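DNA polymerase (Bacillus phage phi29, PDB 2PY5) replicates the viral DNA from a protein primer with high processivity and fidelity, displacing the non-template strand as it goes and proofreading with a 3'-5' exonuclease. Local coordinates at residues F[23-28]-F[154-159]; F[137-142]-F[170-175]; F[144-149]-F[160-165]. The protein carries 2 engineered substitutions. All blocks are in the same frame, centred on the assembly; numbering follows the deposited sequence.

Contact 1. Residues F[23-28]-F[154-159]; sequences RVWAYG and VGYKIT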
# COMPACT_ATOMS: atom_id res chain seq x y z
N ARG F 23 -20.55 9.20 18.39
CA ARG F 23 -19.95 8.74 19.62
C ARG F 23 -19.71 7.23 19.61
O ARG F 23 -20.32 6.50 18.86
CB ARG F 23 -20.85 9.11 20.80
CG ARG F 23 -22.25 8.62 20.68
CD ARG F 23 -23.18 9.15 21.78
NE ARG F 23 -24.54 9.10 21.26
CZ ARG F 23 -25.29 7.99 21.13
NH1 ARG F 23 -24.87 6.81 21.55
NH2 ARG F 23 -26.47 8.08 20.56
N VAL F 24 -18.83 6.79 20.48
CA VAL F 24 -18.59 5.37 20.72
C VAL F 24 -19.80 4.77 21.47
O VAL F 24 -20.24 5.33 22.49
CB VAL F 24 -17.30 5.18 21.55
CG1 VAL F 24 -17.12 3.73 22.03
CG2 VAL F 24 -16.09 5.62 20.73
N TRP F 25 -20.36 3.68 20.94
CA TRP F 25 -21.39 2.93 21.67
C TRP F 25 -20.89 1.60 22.22
O TRP F 25 -21.55 0.99 23.05
CB TRP F 25 -22.68 2.75 20.85
CG TRP F 25 -22.56 1.90 19.60
CD1 TRP F 25 -22.41 2.36 18.33
CD2 TRP F 25 -22.66 0.47 19.51
NE1 TRP F 25 -22.41 1.31 17.45
CE2 TRP F 25 -22.56 0.14 18.14
CE3 TRP F 25 -22.84 -0.56 20.45
CZ2 TRP F 25 -22.59 -1.19 17.69
CZ3 TRP F 25 -22.89 -1.88 19.99
CH2 TRP F 25 -22.77 -2.17 18.62
N ALA F 26 -19.72 1.15 21.75
CA ALA F 26 -19.07 -0.03 22.32
C ALA F 26 -17.56 0.07 22.19
O ALA F 26 -17.06 0.64 21.23
CB ALA F 26 -19.56 -1.31 21.64
N TYR F 27 -16.85 -0.47 23.18
CA TYR F 27 -15.42 -0.69 23.09
C TYR F 27 -15.11 -2.14 23.44
O TYR F 27 -15.89 -2.79 24.15
CB TYR F 27 -14.64 0.23 24.04
CG TYR F 27 -14.75 -0.15 25.52
CD1 TYR F 27 -13.96 -1.16 26.07
CD2 TYR F 27 -15.66 0.50 26.36
CE1 TYR F 27 -14.07 -1.50 27.43
CE2 TYR F 27 -15.75 0.17 27.71
CZ TYR F 27 -14.95 -0.85 28.23
OH TYR F 27 -15.05 -1.20 29.57
N GLY F 28 -13.96 -2.61 22.98
CA GLY F 28 -13.43 -3.89 23.41
C GLY F 28 -11.93 -3.75 23.51
O GLY F 28 -11.31 -3.05 22.70
N VAL F 154 -27.39 6.89 23.99
CA VAL F 154 -26.38 6.81 25.03
C VAL F 154 -26.81 5.75 26.06
O VAL F 154 -27.95 5.76 26.53
CB VAL F 154 -26.16 8.17 25.70
CG1 VAL F 154 -25.27 8.04 26.93
CG2 VAL F 154 -25.55 9.14 24.71
N GLY F 155 -25.90 4.84 26.39
CA GLY F 155 -26.18 3.78 27.38
C GLY F 155 -26.86 2.56 26.79
O GLY F 155 -27.28 1.66 27.51
N TYR F 156 -26.98 2.54 25.47
CA TYR F 156 -27.55 1.41 24.74
C TYR F 156 -26.90 0.10 25.18
O TYR F 156 -25.66 -0.01 25.27
CB TYR F 156 -27.41 1.63 23.22
CG TYR F 156 -27.61 0.40 22.38
CD1 TYR F 156 -28.89 -0.01 22.02
CD2 TYR F 156 -26.54 -0.34 21.91
CE1 TYR F 156 -29.09 -1.13 21.24
CE2 TYR F 156 -26.74 -1.48 21.14
CZ TYR F 156 -28.01 -1.86 20.80
OH TYR F 156 -28.23 -2.97 20.03
N LYS F 157 -27.76 -0.89 25.45
CA LYS F 157 -27.34 -2.21 25.91
C LYS F 157 -26.85 -3.07 24.75
O LYS F 157 -27.61 -3.41 23.84
CB LYS F 157 -28.52 -2.89 26.59
CG LYS F 157 -28.31 -4.33 27.04
CD LYS F 157 -29.42 -4.74 27.98
CE LYS F 157 -29.59 -6.23 28.09
NZ LYS F 157 -30.75 -6.56 28.96
N ILE F 158 -25.58 -3.46 24.81
CA ILE F 158 -24.97 -4.29 23.77
C ILE F 158 -25.60 -5.69 23.77
O ILE F 158 -25.70 -6.32 24.82
CB ILE F 158 -23.43 -4.41 23.98
CG1 ILE F 158 -22.76 -3.02 23.98
CG2 ILE F 158 -22.82 -5.26 22.89
CD1 ILE F 158 -21.31 -3.05 24.45
N THR F 159 -26.04 -6.15 22.60
CA THR F 159 -26.67 -7.47 22.48
C THR F 159 -25.60 -8.56 22.51
O THR F 159 -24.43 -8.29 22.28
CB THR F 159 -27.51 -7.61 21.19
OG1 THR F 159 -26.65 -7.60 20.04
CG2 THR F 159 -28.55 -6.48 21.07
O HOH W 1 -24.02 1.65 23.84
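Aromatic packing leads: Tyr156 turns the edge of its ring toward the face of the six-membered ring of Trp25, an offset edge-to-face pair with centroids 5.7 Å apart and planes at 85°. Tyr156 holds CG anti to its own N (chi1 164°), which swings the ring toward the indole. The CD2-CE2 side of the tyrosine does the touching, CD2 lying 4.0 Å from Trp25 CE3. Ile158 brings CG1 up to the rim of the indole near its plane, 4.2 Å from Trp25 CZ3, and its terminal CD1 rests 3.7 Å from Ala26 CB. At the other end, Val154 CG2 lies over one face of the Arg23 guanidinium, 3.6 Å from NE; that group is held by a salt bridge to Asp21 and a hydrogen bond from NH2 to the Arg152 carbonyl. The polar link is a single water, which donates to Trp25 O and Tyr156 O, 2.7 Å from each, and so joins two backbones that share no direct bond. Tyr156 OH reaches past the contact to Glu162 of helix 160-182. In the exonuclease sheet, Trp25 and Ala26 form a classic beta bulge opposite Glu14 of strand 8-15, itself essential for 3'-5' exonucleolysis.

Contact 2. Residues F[137-142]-F[170-175]; sequences FKLTVL and IQIIAE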
# COMPACT_ATOMS: atom_id res chain seq x y z
N PHE F 137 -4.74 -15.70 7.52
CA PHE F 137 -4.00 -16.18 8.69
C PHE F 137 -4.66 -17.41 9.32
O PHE F 137 -4.16 -17.92 10.32
CB PHE F 137 -3.85 -15.07 9.74
CG PHE F 137 -2.77 -14.05 9.44
CD1 PHE F 137 -2.81 -13.30 8.27
CD2 PHE F 137 -1.74 -13.82 10.34
CE1 PHE F 137 -1.81 -12.35 7.99
CE2 PHE F 137 -0.75 -12.87 10.08
CZ PHE F 137 -0.79 -12.14 8.91
N LYS F 138 -5.76 -17.88 8.72
CA LYS F 138 -6.48 -19.08 9.17
C LYS F 138 -6.98 -18.94 10.61
O LYS F 138 -6.79 -19.84 11.43
CB LYS F 138 -5.63 -20.35 9.01
CG LYS F 138 -4.95 -20.46 7.67
CD LYS F 138 -5.92 -20.48 6.50
CE LYS F 138 -6.73 -21.76 6.44
NZ LYS F 138 -7.29 -21.99 5.07
N LEU F 139 -7.63 -17.81 10.89
CA LEU F 139 -8.15 -17.46 12.21
C LEU F 139 -9.68 -17.48 12.17
O LEU F 139 -10.27 -17.24 11.11
CB LEU F 139 -7.65 -16.07 12.63
CG LEU F 139 -6.14 -15.81 12.57
CD1 LEU F 139 -5.84 -14.37 12.94
CD2 LEU F 139 -5.42 -16.78 13.50
N THR F 140 -10.31 -17.77 13.30
CA THR F 140 -11.77 -17.85 13.36
C THR F 140 -12.39 -16.48 13.13
O THR F 140 -11.96 -15.49 13.72
CB THR F 140 -12.26 -18.39 14.72
OG1 THR F 140 -11.69 -19.69 14.94
CG2 THR F 140 -13.78 -18.50 14.74
N VAL F 141 -13.39 -16.42 12.26
CA VAL F 141 -14.11 -15.18 11.97
C VAL F 141 -15.60 -15.45 11.86
O VAL F 141 -16.02 -16.43 11.24
CB VAL F 141 -13.60 -14.49 10.68
CG1 VAL F 141 -13.68 -15.43 9.49
CG2 VAL F 141 -14.37 -13.19 10.42
N LEU F 142 -16.40 -14.58 12.46
CA LEU F 142 -17.86 -14.70 12.41
C LEU F 142 -18.38 -14.10 11.10
O LEU F 142 -17.86 -13.08 10.62
CB LEU F 142 -18.50 -13.99 13.60
CG LEU F 142 -18.11 -14.52 14.99
CD1 LEU F 142 -18.83 -13.75 16.10
CD2 LEU F 142 -18.40 -16.01 15.12
N ILE F 170 -11.59 -8.03 17.86
CA ILE F 170 -10.37 -7.79 18.64
C ILE F 170 -9.51 -9.06 18.77
O ILE F 170 -8.30 -8.97 18.84
CB ILE F 170 -10.65 -7.14 20.03
CG1 ILE F 170 -11.44 -8.08 20.97
CG2 ILE F 170 -11.38 -5.81 19.82
CD1 ILE F 170 -11.86 -7.39 22.29
N GLN F 171 -10.13 -10.24 18.76
CA GLN F 171 -9.38 -11.48 18.90
C GLN F 171 -8.64 -11.82 17.61
O GLN F 171 -7.56 -12.38 17.66
CB GLN F 171 -10.28 -12.64 19.34
CG GLN F 171 -9.50 -13.93 19.58
CD GLN F 171 -10.27 -15.01 20.31
OE1 GLN F 171 -9.94 -16.20 20.21
NE2 GLN F 171 -11.29 -14.62 21.05
N ILE F 172 -9.24 -11.51 16.46
CA ILE F 172 -8.54 -11.74 15.17
C ILE F 172 -7.22 -10.96 15.16
O ILE F 172 -6.15 -11.52 14.85
CB ILE F 172 -9.40 -11.32 13.97
CG1 ILE F 172 -10.53 -12.33 13.75
CG2 ILE F 172 -8.53 -11.19 12.69
CD1 ILE F 172 -11.69 -11.78 12.96
N ILE F 173 -7.29 -9.67 15.49
CA ILE F 173 -6.10 -8.83 15.50
C ILE F 173 -5.12 -9.26 16.62
O ILE F 173 -3.91 -9.31 16.40
CB ILE F 173 -6.45 -7.33 15.57
CG1 ILE F 173 -7.18 -6.89 14.29
CG2 ILE F 173 -5.19 -6.50 15.78
CD1 ILE F 173 -6.41 -7.14 12.96
N ALA F 174 -5.63 -9.63 17.79
CA ALA F 174 -4.76 -10.19 18.84
C ALA F 174 -4.01 -11.42 18.37
O ALA F 174 -2.81 -11.56 18.61
CB ALA F 174 -5.56 -10.52 20.11
N GLU F 175 -4.71 -12.35 17.73
CA GLU F 175 -4.10 -13.60 17.26
C GLU F 175 -3.04 -13.32 16.19
O GLU F 175 -1.96 -13.92 16.20
CB GLU F 175 -5.16 -14.57 16.74
CG GLU F 175 -6.06 -15.13 17.87
CD GLU F 175 -7.21 -16.01 17.36
OE1 GLU F 175 -7.52 -15.96 16.16
OE2 GLU F 175 -7.78 -16.76 18.18
O HOH W 2 -10.30 -15.45 15.88
O HOH W 3 -8.53 -18.53 15.36
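The loop that leaves helix 130-136 through a Schellman motif at Lys138 lies here against helix 160-182 of the exonuclease region, at the protein surface. Leu139 and Glu175 lie alongside, their side chains running opposite ways. Both leucine methyls reach the helix: CD1 sits 3.4 Å from the backbone Ile172 O, while CD2 is 3.5 Å from Glu175 OE1, and each lies 3.9 Å from Glu175 CB. With its CG anti to the carbonyl carbon (chi1 -69°) and an extended chain beyond, Glu175 carries its carboxylate alongside the leucine and out to the backbone of Thr140. Two waters bridge that gap. One donates to both Thr140 O and Glu175 OE1; the other accepts from Thr140 N and donates to OE1, 2.9 Å away. A single carboxylate oxygen thus receives two water hydrogen bonds and is linked through the waters to both the N-H and the carbonyl of Thr140. This is an irregular loop docked on a helix, and Asn168, one turn before Ile172, adds direct bonds through ND2 to Thr140 O and through OD1 to Leu142 N. Thr140 O therefore accepts from both a water and a side-chain amide. Ile172 makes the other side-chain contacts: CG2 is 4.2 Å from Leu139 CD1 and CD1 4.0 Å from Val141 CG2, the latter two side chains meeting at a slant, while CG1 passes 3.5 Å from Thr140 O. Val141 also packs on Lys131 and Ala134 of helix 130-136, and Ile172 on Val130.

Contact 3. Residues F[144-149]-F[160-165]; sequences GDIDYH and PEEYAY. With nucleotides of chain A.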
# COMPACT_ATOMS: atom_id res chain seq x y z
N GLY F 144 -20.73 -12.10 8.56
CA GLY F 144 -21.55 -10.90 8.56
C GLY F 144 -20.92 -9.72 9.26
O GLY F 144 -19.77 -9.78 9.73
N ASP F 145 -21.68 -8.63 9.33
CA ASP F 145 -21.24 -7.39 9.96
C ASP F 145 -22.22 -6.97 11.04
O ASP F 145 -23.34 -7.47 11.11
CB ASP F 145 -21.15 -6.26 8.93
CG ASP F 145 -20.13 -6.53 7.83
OD1 ASP F 145 -19.11 -7.22 8.08
OD2 ASP F 145 -20.36 -6.03 6.71
N ILE F 146 -21.78 -6.04 11.87
CA ILE F 146 -22.69 -5.34 12.77
C ILE F 146 -23.63 -4.46 11.92
O ILE F 146 -23.24 -3.94 10.87
CB ILE F 146 -21.89 -4.53 13.84
CG1 ILE F 146 -21.57 -5.44 15.04
CG2 ILE F 146 -22.67 -3.31 14.31
CD1 ILE F 146 -21.09 -4.71 16.27
N ASP F 147 -24.88 -4.33 12.36
CA ASP F 147 -25.79 -3.35 11.78
C ASP F 147 -25.29 -1.98 12.21
O ASP F 147 -25.56 -1.54 13.32
CB ASP F 147 -27.21 -3.60 12.29
CG ASP F 147 -28.23 -2.60 11.75
OD1 ASP F 147 -27.86 -1.65 11.04
OD2 ASP F 147 -29.44 -2.78 12.05
N TYR F 148 -24.56 -1.29 11.33
CA TYR F 148 -23.86 -0.05 11.71
C TYR F 148 -24.81 1.08 12.09
O TYR F 148 -24.53 1.86 12.99
CB TYR F 148 -22.98 0.47 10.56
CG TYR F 148 -21.99 -0.53 10.02
CD1 TYR F 148 -21.96 -0.81 8.66
CD2 TYR F 148 -21.11 -1.20 10.86
CE1 TYR F 148 -21.05 -1.73 8.14
CE2 TYR F 148 -20.19 -2.13 10.34
CZ TYR F 148 -20.18 -2.38 8.98
OH TYR F 148 -19.31 -3.28 8.43
N HIS F 149 -25.94 1.16 11.39
CA HIS F 149 -26.79 2.35 11.46
C HIS F 149 -27.99 2.20 12.38
O HIS F 149 -28.82 3.09 12.44
CB HIS F 149 -27.21 2.74 10.05
CG HIS F 149 -26.06 2.88 9.11
ND1 HIS F 149 -25.09 3.84 9.26
CD2 HIS F 149 -25.68 2.13 8.04
CE1 HIS F 149 -24.18 3.70 8.31
NE2 HIS F 149 -24.52 2.68 7.55
N PRO F 160 -26.00 -9.81 22.81
CA PRO F 160 -25.04 -10.93 22.73
C PRO F 160 -24.37 -11.05 21.36
O PRO F 160 -23.17 -11.36 21.28
CB PRO F 160 -25.90 -12.15 23.04
CG PRO F 160 -27.02 -11.62 23.85
CD PRO F 160 -27.31 -10.26 23.30
N GLU F 161 -25.14 -10.79 20.30
CA GLU F 161 -24.66 -10.86 18.92
C GLU F 161 -23.62 -9.77 18.61
O GLU F 161 -22.57 -10.04 18.01
CB GLU F 161 -25.85 -10.76 17.95
CG GLU F 161 -26.82 -11.94 18.02
CD GLU F 161 -27.91 -11.82 19.10
OE1 GLU F 161 -27.93 -10.84 19.89
OE2 GLU F 161 -28.76 -12.73 19.17
N GLU F 162 -23.91 -8.54 19.03
CA GLU F 162 -22.96 -7.43 18.88
C GLU F 162 -21.68 -7.69 19.68
O GLU F 162 -20.57 -7.43 19.20
CB GLU F 162 -23.61 -6.13 19.35
CG GLU F 162 -24.72 -5.66 18.43
CD GLU F 162 -25.63 -4.61 19.08
OE1 GLU F 162 -25.55 -4.39 20.31
OE2 GLU F 162 -26.42 -4.01 18.35
N TYR F 163 -21.85 -8.19 20.90
CA TYR F 163 -20.74 -8.52 21.80
C TYR F 163 -19.81 -9.55 21.16
O TYR F 163 -18.60 -9.41 21.21
CB TYR F 163 -21.32 -9.05 23.12
CG TYR F 163 -20.33 -9.31 24.25
CD1 TYR F 163 -20.22 -8.43 25.32
CD2 TYR F 163 -19.55 -10.47 24.28
CE1 TYR F 163 -19.35 -8.68 26.38
CE2 TYR F 163 -18.66 -10.72 25.32
CZ TYR F 163 -18.57 -9.82 26.37
OH TYR F 163 -17.71 -10.07 27.41
N ALA F 164 -20.41 -10.57 20.57
CA ALA F 164 -19.66 -11.64 19.89
C ALA F 164 -18.87 -11.10 18.70
O ALA F 164 -17.72 -11.50 18.48
CB ALA F 164 -20.61 -12.75 19.46
N TYR F 165 -19.47 -10.20 17.93
CA TYR F 165 -18.77 -9.58 16.80
C TYR F 165 -17.56 -8.76 17.26
O TYR F 165 -16.49 -8.82 16.66
CB TYR F 165 -19.70 -8.66 16.00
CG TYR F 165 -20.52 -9.32 14.92
CD1 TYR F 165 -19.91 -10.07 13.91
CD2 TYR F 165 -21.90 -9.16 14.87
CE1 TYR F 165 -20.67 -10.67 12.91
CE2 TYR F 165 -22.66 -9.74 13.86
CZ TYR F 165 -22.04 -10.50 12.89
OH TYR F 165 -22.79 -11.09 11.89
P DT A 7 -15.40 -1.51 11.73
OP1 DT A 7 -15.36 -2.41 12.90
OP2 DT A 7 -15.77 -2.05 10.41
O5' DT A 7 -16.42 -0.30 11.98
C5' DT A 7 -16.30 0.54 13.12
C4' DT A 7 -17.42 1.56 13.07
O4' DT A 7 -17.33 2.31 11.85
C3' DT A 7 -18.84 0.98 13.06
O3' DT A 7 -19.34 0.71 14.38
C2' DT A 7 -19.61 2.14 12.43
C1' DT A 7 -18.62 2.69 11.41
N1 DT A 7 -18.84 2.20 10.01
C2 DT A 7 -19.76 2.87 9.24
O2 DT A 7 -20.40 3.83 9.64
N3 DT A 7 -19.91 2.39 7.97
C4 DT A 7 -19.25 1.32 7.40
O4 DT A 7 -19.47 0.97 6.24
C5 DT A 7 -18.30 0.65 8.26
C7 DT A 7 -17.52 -0.52 7.74
C6 DT A 7 -18.13 1.11 9.51
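Tyr165 lays one ring face against the backbone of the loop 144-149, with Asp145 C 3.9 Å above its plane and Ile146 N a little higher, both offset toward the rim. Gly144 O approaches the same ring obliquely, 3.4 Å from CE1. Ile146 runs alongside the tyrosine, pointing the other way, its CG1 3.7 Å from Tyr165 CD2; with chi1 -87° and an extended chi2 of -167°, CD1 reaches the helix, 4.0 Å from Glu162 O. The loop so held belongs to the exonuclease active site: Asp145 is a magnesium ligand of this protein, and Tyr148 stabilises the frayed 3' terminus. The thymine of nucleotide DT7 of chain A lies over one face of Tyr148, C5 3.6 Å above the plane and offset toward the rim; Ile146 O lies over the opposite face, likewise offset. The thymine methyl C7 comes within 3.4 Å of Tyr148 OH. Farther out, Tyr165 OH bonds to Lys143 O, which fixes the ring's far end to the start of the loop. Glu162 OE2, besides meeting Tyr156 OH, forms a salt bridge to Arg152, and Arg152 also bonds to Asp147 O, tying the loop to the helix by a second route.

Overall arrangement
All three contacts lie in the 3'-5' exonuclease region. Contacts 1 and 3 are neighbours, their centres about 11 Å apart; the centre of contact 2 is about 22 Å from that of contact 1 and about 16 Å from that of contact 3. Helix 160-182 serves contacts 2 and 3 and touches contact 1 through Glu162, Tyr163 and Ile170. Along the chain, contact 3 nests inside the loop closed by contact 2, while contact 1 alternates with both, bringing strand 24-31 of the mixed sheet to the same loop's end. The connection between helices 130-136 and 160-182 is thus fastened at three places; the middle one, contact 3, carries Asp145 and Tyr148 of the exonuclease site.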